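Local coordinates for protein superoxide dismutase (Methanothermobacter thermautotrophicus, PDB 1MA1) that catalyses the iron-dependent dismutation of superoxide to hydrogen peroxide and dioxygen, removing radicals that are toxic to the cell, at residues E186-W189 / N190-W194; M88-A91 / D92-G95; F116-E119 / F120-A124. One frame throughout, in Å; residues are numbered along the deposited sequence.

Interaction 1 of 3, residues E186-W189 / N190-W194; sequences EAFW and NIVNW
Asn190 turns back on Ala187 at the close of helix 181-188 and gives its carbonyl two hydrogen bonds. The backbone N of Asn190 lies 3.0 Å from Ala187 O, and the side-chain ND2 lies 3.2 Å from the same Ala187 O. Both donors come from one face of the carbonyl plane. With CG anti to its own carbonyl carbon (chi1 -67°), Asn190 folds its amide back along the last turn. An alanine here would remove the second donor and would probably leave Ala187 O held by the backbone N-H alone. One residue on, Ile191 N bonds to Phe188 O at 2.9 Å, so successive i to i+3 bonds tighten the chain where the helix gives way to loop.

The apolar contacts centre on Val192. Its CG2 lies over one face of the Phe188 ring, offset toward the rim, in a CH-pi contact 4.0 Å from the centroid. The same methyl touches Trp189, with Val192 CG2 3.8 Å from Trp189 CE3, while Val192 CG1 sits 3.6 Å above the centre of the Trp194 ring. The two indoles meet at their edges, Trp189 CZ3 to Trp194 CZ2 at 3.8 Å. NE1 of Trp194 is satisfied by Gly96 O.

Asn193 is the N-cap of helix 194-202, its OD1 accepting from Glu196 N. The whole is a short, tightly turned connection between helices 181-188 and 194-202 of the C-terminal domain: Phe188 and Trp194 pack on strand 164-167, which carries the iron ligand Asp167, and Trp189 turns to helix 113-125.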
ATOM      1  N   GLU A 186      22.808  -9.910  -9.179  1.00 21.36           N
ATOM      2  CA  GLU A 186      24.208 -10.306  -9.113  1.00 21.84           C
ATOM      3  C   GLU A 186      25.085  -9.529 -10.106  1.00 20.36           C
ATOM      4  O   GLU A 186      26.188  -9.104  -9.768  1.00 19.23           O
ATOM      5  CB  GLU A 186      24.323 -11.810  -9.364  1.00 25.61           C
ATOM      6  CG  GLU A 186      25.719 -12.349  -9.284  1.00 31.02           C
ATOM      7  CD  GLU A 186      26.404 -11.926  -8.004  1.00 39.62           C
ATOM      8  OE1 GLU A 186      25.749 -11.988  -6.931  1.00 37.96           O
ATOM      9  OE2 GLU A 186      27.604 -11.538  -8.072  1.00 44.62           O
ATOM     10  N   ALA A 187      24.596  -9.332 -11.325  1.00 19.48           N
ATOM     11  CA  ALA A 187      25.343  -8.559 -12.316  1.00 21.69           C
ATOM     12  C   ALA A 187      25.565  -7.124 -11.846  1.00 22.83           C
ATOM     13  O   ALA A 187      26.579  -6.503 -12.166  1.00 21.77           O
ATOM     14  CB  ALA A 187      24.611  -8.564 -13.653  1.00 21.94           C
ATOM     15  N   PHE A 188      24.614  -6.610 -11.064  1.00 24.04           N
ATOM     16  CA  PHE A 188      24.594  -5.204 -10.685  1.00 21.88           C
ATOM     17  C   PHE A 188      25.869  -4.825  -9.951  1.00 21.85           C
ATOM     18  O   PHE A 188      26.380  -3.716 -10.114  1.00 21.44           O
ATOM     19  CB  PHE A 188      23.378  -4.940  -9.805  1.00 22.99           C
ATOM     20  CG  PHE A 188      23.366  -3.580  -9.168  1.00 22.76           C
ATOM     21  CD1 PHE A 188      23.204  -2.433  -9.941  1.00 22.31           C
ATOM     22  CD2 PHE A 188      23.537  -3.444  -7.788  1.00 20.19           C
ATOM     23  CE1 PHE A 188      23.216  -1.169  -9.342  1.00 21.70           C
ATOM     24  CE2 PHE A 188      23.553  -2.186  -7.186  1.00 19.92           C
ATOM     25  CZ  PHE A 188      23.393  -1.047  -7.960  1.00 19.25           C
ATOM     26  N   TRP A 189      26.382  -5.744  -9.141  1.00 21.30           N
ATOM     27  CA  TRP A 189      27.532  -5.441  -8.295  1.00 22.08           C
ATOM     28  C   TRP A 189      28.809  -5.245  -9.106  1.00 23.60           C
ATOM     29  O   TRP A 189      29.807  -4.734  -8.593  1.00 25.64           O
ATOM     30  CB  TRP A 189      27.738  -6.546  -7.256  1.00 20.50           C
ATOM     31  CG  TRP A 189      26.586  -6.667  -6.320  1.00 19.80           C
ATOM     32  CD1 TRP A 189      25.624  -7.635  -6.319  1.00 19.69           C
ATOM     33  CD2 TRP A 189      26.239  -5.754  -5.271  1.00 17.84           C
ATOM     34  NE1 TRP A 189      24.698  -7.384  -5.324  1.00 16.94           N
ATOM     35  CE2 TRP A 189      25.050  -6.236  -4.670  1.00 15.23           C
ATOM     36  CE3 TRP A 189      26.812  -4.574  -4.784  1.00 16.70           C
ATOM     37  CZ2 TRP A 189      24.428  -5.579  -3.609  1.00 12.16           C
ATOM     38  CZ3 TRP A 189      26.186  -3.918  -3.723  1.00 15.33           C
ATOM     39  CH2 TRP A 189      25.007  -4.429  -3.150  1.00 12.43           C
ATOM     40  N   ASN A 190      28.767  -5.635 -10.377  1.00 23.87           N
ATOM     41  CA  ASN A 190      29.876  -5.379 -11.284  1.00 24.37           C
ATOM     42  C   ASN A 190      29.932  -3.935 -11.758  1.00 24.78           C
ATOM     43  O   ASN A 190      30.969  -3.483 -12.232  1.00 26.47           O
ATOM     44  CB  ASN A 190      29.788  -6.289 -12.501  1.00 26.10           C
ATOM     45  CG  ASN A 190      30.003  -7.739 -12.154  1.00 25.99           C
ATOM     46  OD1 ASN A 190      31.088  -8.110 -11.741  1.00 27.27           O
ATOM     47  ND2 ASN A 190      28.971  -8.564 -12.316  1.00 25.19           N
ATOM     48  N   ILE A 191      28.824  -3.214 -11.640  1.00 23.52           N
ATOM     49  CA  ILE A 191      28.756  -1.881 -12.209  1.00 22.64           C
ATOM     50  C   ILE A 191      28.345  -0.796 -11.214  1.00 24.95           C
ATOM     51  O   ILE A 191      28.105   0.342 -11.609  1.00 25.07           O
ATOM     52  CB  ILE A 191      27.802  -1.867 -13.415  1.00 21.30           C
ATOM     53  CG1 ILE A 191      26.472  -2.561 -13.052  1.00 16.11           C
ATOM     54  CG2 ILE A 191      28.465  -2.568 -14.578  1.00 19.44           C
ATOM     55  CD1 ILE A 191      25.376  -2.402 -14.082  1.00  8.62           C
ATOM     56  N   VAL A 192      28.273  -1.140  -9.929  1.00 25.82           N
ATOM     57  CA  VAL A 192      28.073  -0.126  -8.896  1.00 26.49           C
ATOM     58  C   VAL A 192      29.199   0.908  -8.939  1.00 26.06           C
ATOM     59  O   VAL A 192      30.377   0.560  -8.910  1.00 26.54           O
ATOM     60  CB  VAL A 192      28.046  -0.747  -7.465  1.00 27.23           C
ATOM     61  CG1 VAL A 192      27.565   0.288  -6.435  1.00 24.85           C
ATOM     62  CG2 VAL A 192      27.152  -1.948  -7.455  1.00 28.99           C
ATOM     63  N   ASN A 193      28.831   2.182  -8.991  1.00 25.52           N
ATOM     64  CA  ASN A 193      29.800   3.266  -8.881  1.00 24.03           C
ATOM     65  C   ASN A 193      29.972   3.706  -7.421  1.00 24.51           C
ATOM     66  O   ASN A 193      29.265   4.595  -6.932  1.00 23.38           O
ATOM     67  CB  ASN A 193      29.345   4.458  -9.730  1.00 22.73           C
ATOM     68  CG  ASN A 193      30.395   5.558  -9.814  1.00 22.18           C
ATOM     69  OD1 ASN A 193      31.275   5.661  -8.965  1.00 20.73           O
ATOM     70  ND2 ASN A 193      30.287   6.399 -10.832  1.00 21.88           N
ATOM     71  N   TRP A 194      30.922   3.091  -6.722  1.00 24.37           N
ATOM     72  CA  TRP A 194      31.121   3.408  -5.312  1.00 23.94           C
ATOM     73  C   TRP A 194      31.645   4.831  -5.086  1.00 24.03           C
ATOM     74  O   TRP A 194      31.399   5.424  -4.035  1.00 23.92           O
ATOM     75  CB  TRP A 194      32.060   2.385  -4.657  1.00 21.56           C
ATOM     76  CG  TRP A 194      31.432   1.035  -4.497  1.00 22.06           C
ATOM     77  CD1 TRP A 194      31.820  -0.134  -5.100  1.00 21.04           C
ATOM     78  CD2 TRP A 194      30.262   0.719  -3.730  1.00 21.31           C
ATOM     79  NE1 TRP A 194      30.959  -1.147  -4.764  1.00 19.97           N
ATOM     80  CE2 TRP A 194      29.994  -0.657  -3.924  1.00 21.14           C
ATOM     81  CE3 TRP A 194      29.412   1.465  -2.900  1.00 20.82           C
ATOM     82  CZ2 TRP A 194      28.904  -1.305  -3.322  1.00 19.52           C
ATOM     83  CZ3 TRP A 194      28.323   0.822  -2.300  1.00 19.58           C
ATOM     84  CH2 TRP A 194      28.085  -0.552  -2.518  1.00 20.05           C
TER

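Interaction 2 of 3, residues M88-A91 / D92-G95; sequences MGPA and DECG
Pro90 and Glu93 close a tight turn, in which Glu93 N donates to Pro90 O at 2.9 Å. A weak bond follows one residue on, Cys94 N lying 3.3 Å from Ala91 O. Ala91 and Asp92, the two central residues of the Pro90-Glu93 reverse turn, have the backbone angles of a type I turn.

Cys94 points back toward the start of the segment and packs on Gly89 and on the carbonyl of Pro90. Its SG, anti to the carbonyl carbon (chi1 -65°), lies 3.6 Å from CA of the side-chain-less Gly89, while Cys94 CB rests 3.3 Å from Pro90 O. The extended Glu93 side chain crosses the proline ring obliquely, Glu93 OE2 lying 4.0 Å from Pro90 CB. Asp92 comes to the same carbon, with its OD2 4.1 Å from Pro90 CB.

Gly89 and Gly95, on the two sides of the turn, make backbone hydrogen bonds with Ile191 and Val192, which hold them to the 190-194 segment. The chemistry is thus mainly that of the backbone: its hydrogen bonds and the packing of Cys94 on Gly89 set the shape, and the two acidic side chains, on exposed residues, add only loose contacts with the proline.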
ATOM      1  N   MET A  88      25.685   3.822 -11.098  1.00 23.72           N
ATOM      2  CA  MET A  88      26.316   2.815 -11.957  1.00 24.44           C
ATOM      3  C   MET A  88      27.356   3.433 -12.886  1.00 25.33           C
ATOM      4  O   MET A  88      27.360   4.638 -13.119  1.00 27.46           O
ATOM      5  CB  MET A  88      25.267   2.080 -12.804  1.00 22.26           C
ATOM      6  CG  MET A  88      24.207   1.334 -12.006  1.00 22.34           C
ATOM      7  SD  MET A  88      23.086   0.330 -13.044  1.00 21.09           S
ATOM      8  CE  MET A  88      21.991   1.565 -13.660  1.00 20.15           C
ATOM      9  N   GLY A  89      28.238   2.594 -13.414  1.00 24.60           N
ATOM     10  CA  GLY A  89      29.098   2.995 -14.500  1.00 24.87           C
ATOM     11  C   GLY A  89      29.782   1.797 -15.140  1.00 27.14           C
ATOM     12  O   GLY A  89      29.534   0.654 -14.753  1.00 25.97           O
ATOM     13  N   PRO A  90      30.656   2.026 -16.134  1.00 28.16           N
ATOM     14  CA  PRO A  90      31.429   0.982 -16.813  1.00 28.04           C
ATOM     15  C   PRO A  90      32.091   0.012 -15.827  1.00 28.32           C
ATOM     16  O   PRO A  90      32.674   0.426 -14.822  1.00 27.11           O
ATOM     17  CB  PRO A  90      32.468   1.787 -17.592  1.00 27.59           C
ATOM     18  CG  PRO A  90      31.771   3.034 -17.897  1.00 27.11           C
ATOM     19  CD  PRO A  90      31.080   3.358 -16.599  1.00 27.87           C
ATOM     20  N   ALA A  91      32.015  -1.279 -16.128  1.00 29.91           N
ATOM     21  CA  ALA A  91      32.487  -2.304 -15.198  1.00 31.34           C
ATOM     22  C   ALA A  91      33.979  -2.167 -14.877  1.00 32.85           C
ATOM     23  O   ALA A  91      34.427  -2.473 -13.769  1.00 34.25           O
ATOM     24  CB  ALA A  91      32.206  -3.679 -15.762  1.00 31.47           C
ATOM     25  N   ASP A  92      34.744  -1.696 -15.848  1.00 34.07           N
ATOM     26  CA  ASP A  92      36.184  -1.603 -15.707  1.00 35.69           C
ATOM     27  C   ASP A  92      36.591  -0.333 -14.975  1.00 35.60           C
ATOM     28  O   ASP A  92      37.772  -0.095 -14.754  1.00 35.51           O
ATOM     29  CB  ASP A  92      36.830  -1.637 -17.084  1.00 37.47           C
ATOM     30  CG  ASP A  92      36.201  -0.638 -18.032  1.00 42.53           C
ATOM     31  OD1 ASP A  92      36.681   0.515 -18.107  1.00 42.84           O
ATOM     32  OD2 ASP A  92      35.195  -1.006 -18.691  1.00 46.17           O
ATOM     33  N   GLU A  93      35.613   0.480 -14.595  1.00 35.20           N
ATOM     34  CA  GLU A  93      35.892   1.631 -13.755  1.00 35.21           C
ATOM     35  C   GLU A  93      35.177   1.495 -12.425  1.00 34.45           C
ATOM     36  O   GLU A  93      35.409   2.272 -11.511  1.00 34.91           O
ATOM     37  CB  GLU A  93      35.458   2.911 -14.461  1.00 35.87           C
ATOM     38  CG  GLU A  93      36.350   3.316 -15.627  1.00 40.34           C
ATOM     39  CD  GLU A  93      35.663   4.309 -16.574  1.00 45.21           C
ATOM     40  OE1 GLU A  93      35.078   5.302 -16.089  1.00 47.67           O
ATOM     41  OE2 GLU A  93      35.708   4.104 -17.814  1.00 47.13           O
ATOM     42  N   CYS A  94      34.306   0.498 -12.320  1.00 33.65           N
ATOM     43  CA  CYS A  94      33.379   0.422 -11.202  1.00 32.27           C
ATOM     44  C   CYS A  94      33.354  -0.982 -10.629  1.00 31.97           C
ATOM     45  O   CYS A  94      34.250  -1.780 -10.883  1.00 32.58           O
ATOM     46  CB  CYS A  94      31.968   0.814 -11.659  1.00 33.66           C
ATOM     47  SG  CYS A  94      31.786   2.528 -12.209  1.00 32.75           S
ATOM     48  N   GLY A  95      32.313  -1.289  -9.865  1.00 31.70           N
ATOM     49  CA  GLY A  95      32.279  -2.553  -9.156  1.00 30.97           C
ATOM     50  C   GLY A  95      33.263  -2.510  -8.006  1.00 30.45           C
ATOM     51  O   GLY A  95      33.525  -1.431  -7.460  1.00 30.25           O
TER

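Interaction 3 of 3, residues F116-E119 / F120-A124; sequences FRKE and FSQAA
Ser121 grips the carbonyl of Arg117 twice, one turn back along helix 113-125. Its OG donates to Arg117 O at 2.7 Å and its backbone N reaches the same Arg117 O at 3.0 Å, the two donors arriving from opposite faces of the carbonyl plane. The hydroxyl is placed there by a chi1 of -70°, with OG anti to the carbonyl carbon. While donating to Arg117 O, this OG also accepts from Trp189 NE1, one of several links to the 186-189 segment.

Regular i to i+4 bonds satisfy the neighbouring carbonyls. Phe120 N meets Phe116 O at 2.8 Å in a nearly straight bond (172° at the hydrogen), and Gln122 N meets Lys118 O at 2.9 Å.

Arg117 and Glu119 find their charged partners beyond these turns: Arg117 forms a salt bridge with Glu186 and a cation-pi contact with Trp189, and the buried Glu119 has OE2 engaged by Arg115 and OE1 by Arg56 of a neighbouring subunit, an environment that would be expected to keep it ionised. Lys118 runs extended beside Gln122, its CE 3.6 Å from Gln122 OE1; Gln122 NE2 makes a weak hydrogen bond to Val62 O of the neighbouring subunit.

On the inner face, Phe116 and Phe120 point the same way, their rings oblique at 37° with centroids 5.5 Å apart. Phe116 CE1 touches Phe120 CD1 at 3.9 Å. Both rings pack on strands 131-138 and 164-167. This is an amphipathic helix laid against the antiparallel sheet of the alpha/beta C-terminal domain of iron/manganese superoxide dismutases, with its other side at a subunit interface.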
ATOM      1  N   PHE A 116      26.513  -6.956   4.111  1.00 21.88           N
ATOM      2  CA  PHE A 116      25.805  -5.880   3.429  1.00 22.72           C
ATOM      3  C   PHE A 116      25.324  -6.298   2.052  1.00 23.12           C
ATOM      4  O   PHE A 116      24.139  -6.193   1.741  1.00 25.10           O
ATOM      5  CB  PHE A 116      26.688  -4.639   3.264  1.00 20.67           C
ATOM      6  CG  PHE A 116      26.125  -3.641   2.303  1.00 19.34           C
ATOM      7  CD1 PHE A 116      24.960  -2.941   2.606  1.00 19.25           C
ATOM      8  CD2 PHE A 116      26.718  -3.451   1.061  1.00 21.68           C
ATOM      9  CE1 PHE A 116      24.392  -2.070   1.693  1.00 19.07           C
ATOM     10  CE2 PHE A 116      26.161  -2.575   0.121  1.00 21.76           C
ATOM     11  CZ  PHE A 116      24.996  -1.883   0.438  1.00 21.00           C
ATOM     12  N   ARG A 117      26.264  -6.753   1.233  1.00 23.60           N
ATOM     13  CA  ARG A 117      26.001  -7.122  -0.145  1.00 24.13           C
ATOM     14  C   ARG A 117      24.847  -8.104  -0.165  1.00 24.64           C
ATOM     15  O   ARG A 117      23.984  -8.042  -1.037  1.00 25.71           O
ATOM     16  CB  ARG A 117      27.256  -7.765  -0.733  1.00 26.05           C
ATOM     17  CG  ARG A 117      27.266  -7.989  -2.226  1.00 25.94           C
ATOM     18  CD  ARG A 117      28.578  -8.650  -2.574  1.00 28.97           C
ATOM     19  NE  ARG A 117      28.774  -8.806  -4.012  1.00 36.02           N
ATOM     20  CZ  ARG A 117      28.152  -9.704  -4.780  1.00 39.33           C
ATOM     21  NH1 ARG A 117      27.278 -10.565  -4.246  1.00 40.12           N
ATOM     22  NH2 ARG A 117      28.388  -9.721  -6.097  1.00 38.49           N
ATOM     23  N   LYS A 118      24.828  -9.000   0.814  1.00 25.17           N
ATOM     24  CA  LYS A 118      23.857 -10.080   0.827  1.00 26.88           C
ATOM     25  C   LYS A 118      22.487  -9.567   1.250  1.00 24.15           C
ATOM     26  O   LYS A 118      21.482  -9.863   0.610  1.00 22.09           O
ATOM     27  CB  LYS A 118      24.312 -11.170   1.793  1.00 32.45           C
ATOM     28  CG  LYS A 118      23.352 -12.344   1.910  1.00 37.67           C
ATOM     29  CD  LYS A 118      23.680 -13.141   3.160  1.00 43.80           C
ATOM     30  CE  LYS A 118      22.808 -14.368   3.290  1.00 46.04           C
ATOM     31  NZ  LYS A 118      23.111 -15.066   4.556  1.00 50.55           N
ATOM     32  N   GLU A 119      22.458  -8.798   2.334  1.00 22.80           N
ATOM     33  CA  GLU A 119      21.214  -8.211   2.805  1.00 22.55           C
ATOM     34  C   GLU A 119      20.600  -7.306   1.737  1.00 22.22           C
ATOM     35  O   GLU A 119      19.401  -7.394   1.455  1.00 20.83           O
ATOM     36  CB  GLU A 119      21.446  -7.418   4.097  1.00 24.58           C
ATOM     37  CG  GLU A 119      21.518  -8.273   5.344  1.00 29.37           C
ATOM     38  CD  GLU A 119      21.598  -7.447   6.618  1.00 31.10           C
ATOM     39  OE1 GLU A 119      21.044  -6.326   6.615  1.00 30.51           O
ATOM     40  OE2 GLU A 119      22.196  -7.916   7.622  1.00 31.69           O
ATOM     41  N   PHE A 120      21.425  -6.447   1.133  1.00 20.96           N
ATOM     42  CA  PHE A 120      20.952  -5.533   0.090  1.00 19.44           C
ATOM     43  C   PHE A 120      20.400  -6.328  -1.091  1.00 20.40           C
ATOM     44  O   PHE A 120      19.417  -5.931  -1.717  1.00 19.87           O
ATOM     45  CB  PHE A 120      22.095  -4.646  -0.402  1.00 17.72           C
ATOM     46  CG  PHE A 120      21.638  -3.450  -1.183  1.00 16.05           C
ATOM     47  CD1 PHE A 120      21.152  -2.317  -0.528  1.00 14.81           C
ATOM     48  CD2 PHE A 120      21.676  -3.457  -2.574  1.00 17.45           C
ATOM     49  CE1 PHE A 120      20.711  -1.215  -1.244  1.00 15.10           C
ATOM     50  CE2 PHE A 120      21.234  -2.355  -3.309  1.00 17.04           C
ATOM     51  CZ  PHE A 120      20.750  -1.230  -2.646  1.00 15.35           C
ATOM     52  N   SER A 121      21.040  -7.459  -1.384  1.00 20.65           N
ATOM     53  CA  SER A 121      20.595  -8.334  -2.452  1.00 20.29           C
ATOM     54  C   SER A 121      19.265  -9.012  -2.147  1.00 21.08           C
ATOM     55  O   SER A 121      18.412  -9.137  -3.035  1.00 20.15           O
ATOM     56  CB  SER A 121      21.670  -9.381  -2.746  1.00 21.85           C
ATOM     57  OG  SER A 121      22.810  -8.788  -3.363  1.00 21.22           O
ATOM     58  N   GLN A 122      19.077  -9.440  -0.900  1.00 21.90           N
ATOM     59  CA  GLN A 122      17.796  -9.992  -0.497  1.00 23.41           C
ATOM     60  C   GLN A 122      16.702  -8.941  -0.577  1.00 19.81           C
ATOM     61  O   GLN A 122      15.552  -9.244  -0.937  1.00 18.49           O
ATOM     62  CB  GLN A 122      17.857 -10.509   0.931  1.00 29.95           C
ATOM     63  CG  GLN A 122      18.808 -11.652   1.196  1.00 36.33           C
ATOM     64  CD  GLN A 122      18.616 -12.219   2.601  1.00 40.59           C
ATOM     65  OE1 GLN A 122      19.562 -12.720   3.205  1.00 43.65           O
ATOM     66  NE2 GLN A 122      17.383 -12.151   3.125  1.00 43.30           N
ATOM     67  N   ALA A 123      17.062  -7.713  -0.225  1.00 17.10           N
ATOM     68  CA  ALA A 123      16.113  -6.600  -0.268  1.00 14.40           C
ATOM     69  C   ALA A 123      15.637  -6.389  -1.683  1.00 13.37           C
ATOM     70  O   ALA A 123      14.458  -6.136  -1.899  1.00 14.34           O
ATOM     71  CB  ALA A 123      16.757  -5.354   0.260  1.00  9.47           C
ATOM     72  N   ALA A 124      16.545  -6.524  -2.648  1.00 12.90           N
ATOM     73  CA  ALA A 124      16.176  -6.383  -4.057  1.00 15.59           C
ATOM     74  C   ALA A 124      15.375  -7.585  -4.544  1.00 16.26           C
ATOM     75  O   ALA A 124      14.301  -7.448  -5.131  1.00 16.27           O
ATOM     76  CB  ALA A 124      17.425  -6.208  -4.905  1.00 17.83           C
TER

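Interaction 1 is the buried one, interaction 3 is partly buried, and interaction 2 lies at the surface. Interaction 1 touches both others, whereas interactions 2 and 3 stay about 9 Å apart at their nearest atoms. Toward interaction 2 the join is backbone to backbone, Val192 O to Gly95 N at 2.8 Å, and ties the loop after the alpha-hairpin to the C-terminal domain. Toward interaction 3 it is made by side chains, with Trp189 packed on Phe120. Interactions 1 and 3 both have aromatic packing and both rest on strand 164-167; interaction 3 adds charged and amide contacts to a second subunit, while backbone hydrogen bonds shape the outer loop of interaction 2.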